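Local coordinates for N-acetylneuraminate lyase (Peptoclostridium difficile, PDB 4WOZ), which is a lyase of the dihydrodipicolinate synthetase family, built on a TIM-barrel fold and assembled from four chains, at residues Leu22-Asp27 with Lys35-Ile40; Asp112-Val117 with Asn142-Tyr147; Asn221-Arg226 with His247-Leu252. One frame throughout, in Å; residues are numbered along the deposited sequence.

Contact 1. Residues Leu22-Asp27 with Lys35-Ile40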
loop_
_atom_site.group_PDB
_atom_site.type_symbol
_atom_site.label_atom_id
_atom_site.label_comp_id
_atom_site.label_asym_id
_atom_site.label_seq_id
_atom_site.Cartn_x
_atom_site.Cartn_y
_atom_site.Cartn_z
ATOM N N LEU A 22 3.685 -17.175 23.611
ATOM C CA LEU A 22 4.179 -18.543 23.634
ATOM C C LEU A 22 4.363 -19.251 22.295
ATOM O O LEU A 22 3.452 -19.300 21.467
ATOM C CB LEU A 22 3.271 -19.396 24.524
ATOM C CG LEU A 22 3.740 -20.821 24.830
ATOM C CD1 LEU A 22 5.003 -20.772 25.684
ATOM C CD2 LEU A 22 2.639 -21.581 25.557
ATOM N N LEU A 23 5.557 -19.802 22.096
ATOM C CA LEU A 23 5.847 -20.562 20.889
ATOM C C LEU A 23 5.527 -22.004 21.220
ATOM O O LEU A 23 5.507 -22.393 22.386
ATOM C CB LEU A 23 7.321 -20.458 20.482
ATOM C CG LEU A 23 7.740 -19.223 19.687
ATOM C CD1 LEU A 23 8.032 -18.087 20.642
ATOM C CD2 LEU A 23 8.972 -19.534 18.863
ATOM N N VAL A 24 5.264 -22.796 20.193
ATOM C CA VAL A 24 4.943 -24.196 20.392
ATOM C C VAL A 24 6.069 -25.052 19.824
ATOM O O VAL A 24 6.783 -24.630 18.914
ATOM C CB VAL A 24 3.608 -24.545 19.709
ATOM C CG1 VAL A 24 3.348 -26.045 19.787
ATOM C CG2 VAL A 24 2.474 -23.772 20.384
ATOM N N SER A 25 6.237 -26.245 20.381
ATOM C CA SER A 25 7.276 -27.153 19.925
ATOM C C SER A 25 6.670 -28.157 18.950
ATOM O O SER A 25 5.583 -28.680 19.186
ATOM C CB SER A 25 7.893 -27.886 21.120
ATOM O OG SER A 25 8.924 -28.766 20.705
ATOM N N PHE A 26 7.375 -28.407 17.853
ATOM C CA PHE A 26 6.926 -29.350 16.833
ATOM C C PHE A 26 8.101 -30.230 16.442
ATOM O O PHE A 26 9.249 -29.787 16.481
ATOM C CB PHE A 26 6.445 -28.609 15.578
ATOM C CG PHE A 26 5.225 -27.765 15.794
ATOM C CD1 PHE A 26 3.987 -28.357 16.031
ATOM C CD2 PHE A 26 5.310 -26.379 15.757
ATOM C CE1 PHE A 26 2.849 -27.576 16.230
ATOM C CE2 PHE A 26 4.179 -25.587 15.954
ATOM C CZ PHE A 26 2.946 -26.188 16.192
ATOM N N ASP A 27 7.820 -31.477 16.076
ATOM C CA ASP A 27 8.880 -32.377 15.640
ATOM C C ASP A 27 9.046 -32.157 14.141
ATOM O O ASP A 27 8.371 -31.303 13.563
ATOM C CB ASP A 27 8.522 -33.841 15.922
ATOM C CG ASP A 27 7.231 -34.270 15.260
ATOM O OD1 ASP A 27 6.993 -33.872 14.101
ATOM O OD2 ASP A 27 6.461 -35.018 15.897
ATOM N N LYS A 35 6.681 -32.374 25.605
ATOM C CA LYS A 35 7.773 -32.074 26.516
ATOM C C LYS A 35 8.380 -30.731 26.137
ATOM O O LYS A 35 8.586 -29.871 26.996
ATOM C CB LYS A 35 8.860 -33.154 26.480
ATOM C CG LYS A 35 9.940 -32.910 27.531
ATOM C CD LYS A 35 10.956 -34.035 27.623
ATOM C CE LYS A 35 11.881 -34.056 26.425
ATOM N NZ LYS A 35 12.969 -35.057 26.613
ATOM N N GLY A 36 8.661 -30.562 24.846
ATOM C CA GLY A 36 9.241 -29.320 24.365
ATOM C C GLY A 36 8.367 -28.131 24.717
ATOM O O GLY A 36 8.860 -27.101 25.173
ATOM N N LEU A 37 7.062 -28.276 24.511
ATOM C CA LEU A 37 6.122 -27.205 24.816
ATOM C C LEU A 37 6.197 -26.862 26.298
ATOM O O LEU A 37 6.206 -25.690 26.672
ATOM C CB LEU A 37 4.697 -27.625 24.447
ATOM C CG LEU A 37 3.556 -26.688 24.869
ATOM C CD1 LEU A 37 3.829 -25.256 24.407
ATOM C CD2 LEU A 37 2.257 -27.203 24.282
ATOM N N ARG A 38 6.261 -27.888 27.143
ATOM C CA ARG A 38 6.346 -27.671 28.583
ATOM C C ARG A 38 7.677 -27.018 28.965
ATOM O O ARG A 38 7.742 -26.242 29.918
ATOM C CB ARG A 38 6.152 -28.997 29.334
ATOM C CG ARG A 38 4.694 -29.430 29.421
ATOM C CD ARG A 38 4.543 -30.879 29.868
ATOM N NE ARG A 38 3.141 -31.284 29.937
ATOM C CZ ARG A 38 2.286 -30.887 30.875
ATOM N NH1 ARG A 38 2.683 -30.072 31.841
ATOM N NH2 ARG A 38 1.027 -31.297 30.840
ATOM N N GLN A 39 8.736 -27.315 28.218
ATOM C CA GLN A 39 10.035 -26.718 28.504
ATOM C C GLN A 39 10.009 -25.234 28.133
ATOM O O GLN A 39 10.559 -24.400 28.847
ATOM C CB GLN A 39 11.142 -27.428 27.722
ATOM C CG GLN A 39 11.242 -28.926 28.006
ATOM C CD GLN A 39 12.431 -29.574 27.321
ATOM O OE1 GLN A 39 12.834 -29.165 26.230
ATOM N NE2 GLN A 39 12.991 -30.598 27.950
ATOM N N ILE A 40 9.377 -24.904 27.010
ATOM C CA ILE A 40 9.283 -23.506 26.590
ATOM C C ILE A 40 8.568 -22.732 27.696
ATOM O O ILE A 40 9.031 -21.683 28.140
ATOM C CB ILE A 40 8.472 -23.354 25.273
ATOM C CG1 ILE A 40 9.243 -23.976 24.102
ATOM C CG2 ILE A 40 8.191 -21.877 24.995
ATOM C CD1 ILE A 40 8.461 -23.989 22.785
#

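Contact 2. Residues Asp112-Val117 with Asn142-Tyr147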
loop_
_atom_site.group_PDB
_atom_site.type_symbol
_atom_site.label_atom_id
_atom_site.label_comp_id
_atom_site.label_asym_id
_atom_site.label_seq_id
_atom_site.Cartn_x
_atom_site.Cartn_y
_atom_site.Cartn_z
ATOM N N ASP A 112 -7.081 -16.292 32.696
ATOM C CA ASP A 112 -7.366 -14.986 33.283
ATOM C C ASP A 112 -8.072 -14.024 32.336
ATOM O O ASP A 112 -8.836 -13.155 32.771
ATOM C CB ASP A 112 -6.060 -14.359 33.778
ATOM C CG ASP A 112 -5.368 -15.217 34.819
ATOM O OD1 ASP A 112 -5.857 -15.277 35.970
ATOM O OD2 ASP A 112 -4.342 -15.844 34.486
ATOM N N ALA A 113 -7.804 -14.176 31.046
ATOM C CA ALA A 113 -8.419 -13.334 30.035
ATOM C C ALA A 113 -8.288 -13.974 28.664
ATOM O O ALA A 113 -7.507 -14.911 28.468
ATOM C CB ALA A 113 -7.767 -11.960 30.029
ATOM N N ILE A 114 -9.074 -13.483 27.715
ATOM C CA ILE A 114 -8.996 -14.002 26.363
ATOM C C ILE A 114 -8.682 -12.843 25.434
ATOM O O ILE A 114 -8.836 -11.674 25.804
ATOM C CB ILE A 114 -10.317 -14.682 25.916
ATOM C CG1 ILE A 114 -11.437 -13.648 25.793
ATOM C CG2 ILE A 114 -10.692 -15.765 26.915
ATOM C CD1 ILE A 114 -12.719 -14.207 25.193
ATOM N N SER A 115 -8.233 -13.175 24.233
ATOM C CA SER A 115 -7.883 -12.174 23.241
ATOM C C SER A 115 -8.420 -12.654 21.904
ATOM O O SER A 115 -8.627 -13.852 21.711
ATOM C CB SER A 115 -6.358 -12.027 23.170
ATOM O OG SER A 115 -5.987 -10.979 22.293
ATOM N N ALA A 116 -8.646 -11.728 20.982
ATOM C CA ALA A 116 -9.160 -12.102 19.668
ATOM C C ALA A 116 -8.647 -11.183 18.576
ATOM O O ALA A 116 -8.891 -9.979 18.594
ATOM C CB ALA A 116 -10.694 -12.096 19.678
ATOM N N VAL A 117 -7.924 -11.761 17.626
ATOM C CA VAL A 117 -7.400 -10.984 16.514
ATOM C C VAL A 117 -8.570 -10.586 15.630
ATOM O O VAL A 117 -9.610 -11.243 15.627
ATOM C CB VAL A 117 -6.399 -11.808 15.664
ATOM C CG1 VAL A 117 -7.066 -13.062 15.138
ATOM C CG2 VAL A 117 -5.880 -10.966 14.507
ATOM N N ASN A 142 -15.740 -13.863 31.145
ATOM C CA ASN A 142 -14.323 -13.528 31.138
ATOM C C ASN A 142 -14.147 -12.073 30.695
ATOM O O ASN A 142 -15.115 -11.309 30.633
ATOM C CB ASN A 142 -13.586 -14.465 30.169
ATOM C CG ASN A 142 -12.176 -14.800 30.629
ATOM O OD1 ASN A 142 -11.429 -13.927 31.064
ATOM N ND2 ASN A 142 -11.804 -16.069 30.523
ATOM N N ARG A 143 -12.909 -11.695 30.389
ATOM C CA ARG A 143 -12.594 -10.343 29.934
ATOM C C ARG A 143 -11.806 -10.463 28.633
ATOM O O ARG A 143 -10.988 -11.371 28.481
ATOM C CB ARG A 143 -11.765 -9.614 30.993
ATOM C CG ARG A 143 -12.472 -9.484 32.332
ATOM C CD ARG A 143 -11.510 -9.084 33.444
ATOM N NE ARG A 143 -10.506 -10.115 33.705
ATOM C CZ ARG A 143 -9.501 -9.978 34.567
ATOM N NH1 ARG A 143 -9.361 -8.849 35.254
ATOM N NH2 ARG A 143 -8.636 -10.969 34.747
ATOM N N LEU A 144 -12.041 -9.551 27.693
ATOM C CA LEU A 144 -11.349 -9.636 26.414
ATOM C C LEU A 144 -10.456 -8.467 26.008
ATOM O O LEU A 144 -10.761 -7.295 26.249
ATOM C CB LEU A 144 -12.367 -9.911 25.294
ATOM C CG LEU A 144 -11.800 -10.115 23.886
ATOM C CD1 LEU A 144 -12.687 -11.044 23.099
ATOM C CD2 LEU A 144 -11.674 -8.776 23.184
ATOM N N ILE A 145 -9.351 -8.823 25.365
ATOM C CA ILE A 145 -8.384 -7.862 24.870
ATOM C C ILE A 145 -8.395 -7.934 23.342
ATOM O O ILE A 145 -8.329 -9.017 22.770
ATOM C CB ILE A 145 -6.969 -8.203 25.370
ATOM C CG1 ILE A 145 -6.907 -8.047 26.891
ATOM C CG2 ILE A 145 -5.940 -7.313 24.684
ATOM C CD1 ILE A 145 -5.657 -8.633 27.503
ATOM N N ILE A 146 -8.492 -6.781 22.692
ATOM C CA ILE A 146 -8.488 -6.718 21.232
ATOM C C ILE A 146 -7.068 -6.933 20.711
ATOM O O ILE A 146 -6.107 -6.481 21.331
ATOM C CB ILE A 146 -8.962 -5.345 20.742
ATOM C CG1 ILE A 146 -10.383 -5.077 21.241
ATOM C CG2 ILE A 146 -8.881 -5.281 19.223
ATOM C CD1 ILE A 146 -10.828 -3.642 21.038
ATOM N N TYR A 147 -6.941 -7.620 19.575
ATOM C CA TYR A 147 -5.638 -7.887 18.956
ATOM C C TYR A 147 -5.687 -7.407 17.501
ATOM O O TYR A 147 -6.173 -8.114 16.621
ATOM C CB TYR A 147 -5.330 -9.388 19.043
ATOM C CG TYR A 147 -4.045 -9.842 18.378
ATOM C CD1 TYR A 147 -2.959 -8.980 18.238
ATOM C CD2 TYR A 147 -3.909 -11.150 17.914
ATOM C CE1 TYR A 147 -1.765 -9.410 17.649
ATOM C CE2 TYR A 147 -2.720 -11.592 17.327
ATOM C CZ TYR A 147 -1.654 -10.716 17.196
ATOM O OH TYR A 147 -0.483 -11.141 16.604
#

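Contact 3. Residues Asn221-Arg226 with His247-Leu252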
loop_
_atom_site.group_PDB
_atom_site.type_symbol
_atom_site.label_atom_id
_atom_site.label_comp_id
_atom_site.label_asym_id
_atom_site.label_seq_id
_atom_site.Cartn_x
_atom_site.Cartn_y
_atom_site.Cartn_z
ATOM N N ASN A 221 10.308 -14.811 24.596
ATOM C CA ASN A 221 10.553 -16.225 24.870
ATOM C C ASN A 221 12.046 -16.473 25.102
ATOM O O ASN A 221 12.418 -17.397 25.828
ATOM C CB ASN A 221 10.080 -17.089 23.702
ATOM C CG ASN A 221 8.577 -17.248 23.665
ATOM O OD1 ASN A 221 8.017 -18.121 24.327
ATOM N ND2 ASN A 221 7.912 -16.393 22.897
ATOM N N VAL A 222 12.895 -15.656 24.483
ATOM C CA VAL A 222 14.342 -15.807 24.635
ATOM C C VAL A 222 15.030 -14.550 25.147
ATOM O O VAL A 222 16.212 -14.591 25.510
ATOM C CB VAL A 222 15.033 -16.176 23.294
ATOM C CG1 VAL A 222 14.627 -17.569 22.854
ATOM C CG2 VAL A 222 14.673 -15.141 22.220
ATOM N N ASN A 223 14.298 -13.439 25.183
ATOM C CA ASN A 223 14.881 -12.173 25.612
ATOM C C ASN A 223 14.082 -11.505 26.733
ATOM O O ASN A 223 14.154 -10.292 26.906
ATOM C CB ASN A 223 14.979 -11.236 24.396
ATOM C CG ASN A 223 15.972 -10.106 24.597
ATOM O OD1 ASN A 223 17.076 -10.320 25.095
ATOM N ND2 ASN A 223 15.590 -8.894 24.186
ATOM N N GLY A 224 13.339 -12.311 27.488
ATOM C CA GLY A 224 12.519 -11.797 28.574
ATOM C C GLY A 224 13.217 -10.916 29.597
ATOM O O GLY A 224 12.624 -9.959 30.109
ATOM N N VAL A 225 14.470 -11.229 29.906
ATOM C CA VAL A 225 15.217 -10.442 30.878
ATOM C C VAL A 225 15.442 -9.006 30.396
ATOM O O VAL A 225 15.134 -8.061 31.119
ATOM C CB VAL A 225 16.570 -11.101 31.211
ATOM C CG1 VAL A 225 17.354 -10.217 32.182
ATOM C CG2 VAL A 225 16.333 -12.474 31.825
ATOM N N ARG A 226 15.975 -8.836 29.189
ATOM C CA ARG A 226 16.187 -7.490 28.657
ATOM C C ARG A 226 14.854 -6.762 28.491
ATOM O O ARG A 226 14.747 -5.573 28.771
ATOM C CB ARG A 226 16.890 -7.532 27.294
ATOM C CG ARG A 226 18.356 -7.932 27.341
ATOM C CD ARG A 226 19.016 -7.669 25.995
ATOM N NE ARG A 226 20.386 -8.166 25.944
ATOM C CZ ARG A 226 20.732 -9.396 25.572
ATOM N NH1 ARG A 226 19.808 -10.279 25.211
ATOM N NH2 ARG A 226 22.013 -9.739 25.550
ATOM N N HIS A 247 18.862 -0.950 22.260
ATOM C CA HIS A 247 19.805 -1.018 21.148
ATOM C C HIS A 247 20.278 -2.454 20.965
ATOM O O HIS A 247 20.280 -2.973 19.851
ATOM C CB HIS A 247 21.024 -0.119 21.388
ATOM C CG HIS A 247 20.800 1.319 21.039
ATOM N ND1 HIS A 247 19.991 1.717 19.997
ATOM C CD2 HIS A 247 21.324 2.453 21.561
ATOM C CE1 HIS A 247 20.029 3.032 19.891
ATOM N NE2 HIS A 247 20.831 3.504 20.828
ATOM N N VAL A 248 20.686 -3.093 22.062
ATOM C CA VAL A 248 21.145 -4.478 21.993
ATOM C C VAL A 248 19.976 -5.378 21.594
ATOM O O VAL A 248 20.130 -6.310 20.802
ATOM C CB VAL A 248 21.716 -4.952 23.347
ATOM C CG1 VAL A 248 22.106 -6.433 23.262
ATOM C CG2 VAL A 248 22.928 -4.099 23.723
ATOM N N THR A 249 18.799 -5.093 22.138
ATOM C CA THR A 249 17.619 -5.879 21.813
ATOM C C THR A 249 17.320 -5.829 20.315
ATOM O O THR A 249 16.987 -6.849 19.708
ATOM C CB THR A 249 16.383 -5.375 22.595
ATOM O OG1 THR A 249 16.486 -5.784 23.964
ATOM C CG2 THR A 249 15.107 -5.946 22.009
ATOM N N ASN A 250 17.442 -4.648 19.723
ATOM C CA ASN A 250 17.168 -4.484 18.303
ATOM C C ASN A 250 18.271 -5.070 17.421
ATOM O O ASN A 250 18.004 -5.458 16.286
ATOM C CB ASN A 250 16.908 -3.006 17.989
ATOM C CG ASN A 250 15.520 -2.561 18.450
ATOM O OD1 ASN A 250 14.868 -3.261 19.218
ATOM N ND2 ASN A 250 15.071 -1.405 17.986
ATOM N N ASP A 251 19.498 -5.140 17.939
ATOM C CA ASP A 251 20.587 -5.759 17.184
ATOM C C ASP A 251 20.196 -7.224 17.036
ATOM O O ASP A 251 20.349 -7.823 15.975
ATOM C CB ASP A 251 21.912 -5.704 17.947
ATOM C CG ASP A 251 22.539 -4.343 17.930
ATOM O OD1 ASP A 251 22.346 -3.616 16.935
ATOM O OD2 ASP A 251 23.245 -4.004 18.905
ATOM N N LEU A 252 19.701 -7.791 18.132
ATOM C CA LEU A 252 19.260 -9.180 18.175
ATOM C C LEU A 252 18.052 -9.405 17.268
ATOM O O LEU A 252 18.020 -10.359 16.491
ATOM C CB LEU A 252 18.892 -9.568 19.612
ATOM C CG LEU A 252 18.049 -10.831 19.802
ATOM C CD1 LEU A 252 18.853 -12.065 19.406
ATOM C CD2 LEU A 252 17.614 -10.935 21.259
#

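Contact 1. Residues Leu22-Asp27 with Lys35-Ile40
Leu22 and Leu37 both swing CG to the side opposite their backbone N (chi1 -172° and 172°), and the two side chains cross at about a right angle, with Leu22 CD2 4.0 Å from Leu37 CD1. The other branch of Leu22 serves Ile40: Leu22 CD1 comes to 3.4 Å from Ile40 CG2, tighter than methyl groups usually sit, as the two side chains run past each other at a slant. In Ile40 it is CG1 that lies opposite the carbonyl carbon (chi1 -68°), and the extended branch ends against the loop backbone, Ile40 CD1 resting 3.4 Å from Leu23 O. Leu37 CD1 approaches the same carbonyl, 3.9 Å from Leu23 O, which is therefore wrapped in methyl groups. Leu23 O and Ser25 N are both buried here without a polar partner in the model.

The arrangement belongs to the first beta-alpha unit of the TIM barrel. Strand 17-21 runs into the loop that holds 22-27, the chain turns back, and helix 34-48 packs its early turns against that loop. Contact is most intimate between backbones at Ser25 and Leu37, whose CA atoms are 5.0 Å apart. Ser25 points its CB at the helix, 3.5 Å from Leu37 N, while its OG lies 3.7 Å from Gly36 CA, where the helix surface carries no side chain. That hydroxyl is hydrogen-bonded to Glu275 O, so its polar end is engaged outside the two segments. Helix 67-81 covers one flank, with Ile73 on Val24 and Ile76 on Leu37; Asn221 of helix 220-235 touches both Leu23 and Ile40.

Contact 2. Residues Asp112-Val117 with Asn142-Tyr147
Ile114 and Leu144 cross at a slant on the helix-facing side of two adjacent parallel strands, 113-117 and 144-147, which helix 126-138 links as a beta-alpha-beta unit of the TIM barrel. Ile114 puts CG1 between its backbone N and carbonyl carbon (chi1 67°), which carries CD1 to 3.8 Å from Leu144 CD1. Ala116 CB reaches the same leucine methyl, 4.1 Å from Leu144 CD1, and Ile136 of the helix lies over Ile114 and Ala116. The other face carries Ser115, Ile145, Val117 and Tyr147. There the Tyr147 ring lies obliquely beside Val117, its CD2 3.4 Å from Val117 CB, and Tyr121 of a second subunit packs against the tyrosine. Ser115 OG, hydrogen-bonded to Tyr54 OH, lies 3.1 Å from Ile145 O. Between the faces, amides of Ile114, Ile145, Ala116 and Tyr147 alternate in bonding across the strands. Just before the strands begin, Arg143, whose NH1 bonds Thr13 O, bends at chi3 and sends NH2 to Asp112 O at 3.0 Å (163° at the hydrogen), the oxygen in the guanidinium plane but NH2 above the carbonyl plane.

Contact 3. Residues Asn221-Arg226 with His247-Leu252
Val248 meets Arg226 first: Val248 CG1 stands 3.6 Å from Arg226 NE, the two side chains crossing at about a right angle. The arginine runs extended from CG to NE, and the valine methyl comes obliquely to its guanidinium. The far end of that group belongs to the C-terminus of the chain, NH2 bonding Tyr301 O and the cation lying against the Phe302 ring.

Thr249 follows with the polar link. Its OG1 sits beside its own backbone N, opposite the carbonyl carbon, and accepts a hydrogen bond from Asn223 ND2 at 3.2 Å (146° at the hydrogen), the oxygen lying in the plane of the asparagine amide. The stronger partner of this hydroxyl is Val245 O, in the preceding turn of the same helix. Arg226 slides past the threonine in the opposite direction, its CD 3.8 Å from Thr249 OG1.

One turn on, Leu252 brings CD2 to 3.8 Å from Asn223 CG, so a methyl covers the amide that Thr249 holds by its nitrogen. Ile297 and Tyr301 of helix 288-301 pack on the same leucine.

The segments run nearly antiparallel (166°) with axes 10.9 Å apart, a wide spacing spanned by side chains from both. They join helix 220-235, which follows the last barrel strand, to helix 239-259 of the C-terminal helical extension. Helix 220-235 is kinked within 221-226, where the amides of Val225 and Arg226 have no bond to the turn before.

Asn223 also receives Arg226 NH1 on its OD1 at 2.7 Å. With oxygen and nitrogen both engaged, the two bonds should hold the amide in one rotation; the nearby positive charge probably draws electron density toward OD1 and makes ND2 a somewhat better donor to the threonine.

The three contacts follow one another along the chain and sample the barrel from start to finish. Contact 1 belongs to the first beta-alpha unit, contact 2 pairs the fourth and fifth strands, and contact 3 fastens the helix after the eighth strand to the helical extension. Contact 2 is remote from the others, its centre about 23 Å from that of contact 1 and about 26 Å from that of contact 3, on the opposite side of the chain's centre from the latter. Contacts 1 and 3 have centres about 20 Å apart yet touch, Ile40 CG2 lying 3.8 Å from Asn221 OD1. The beginning and end of the barrel thus meet, consistent with ring closure between first and last strands.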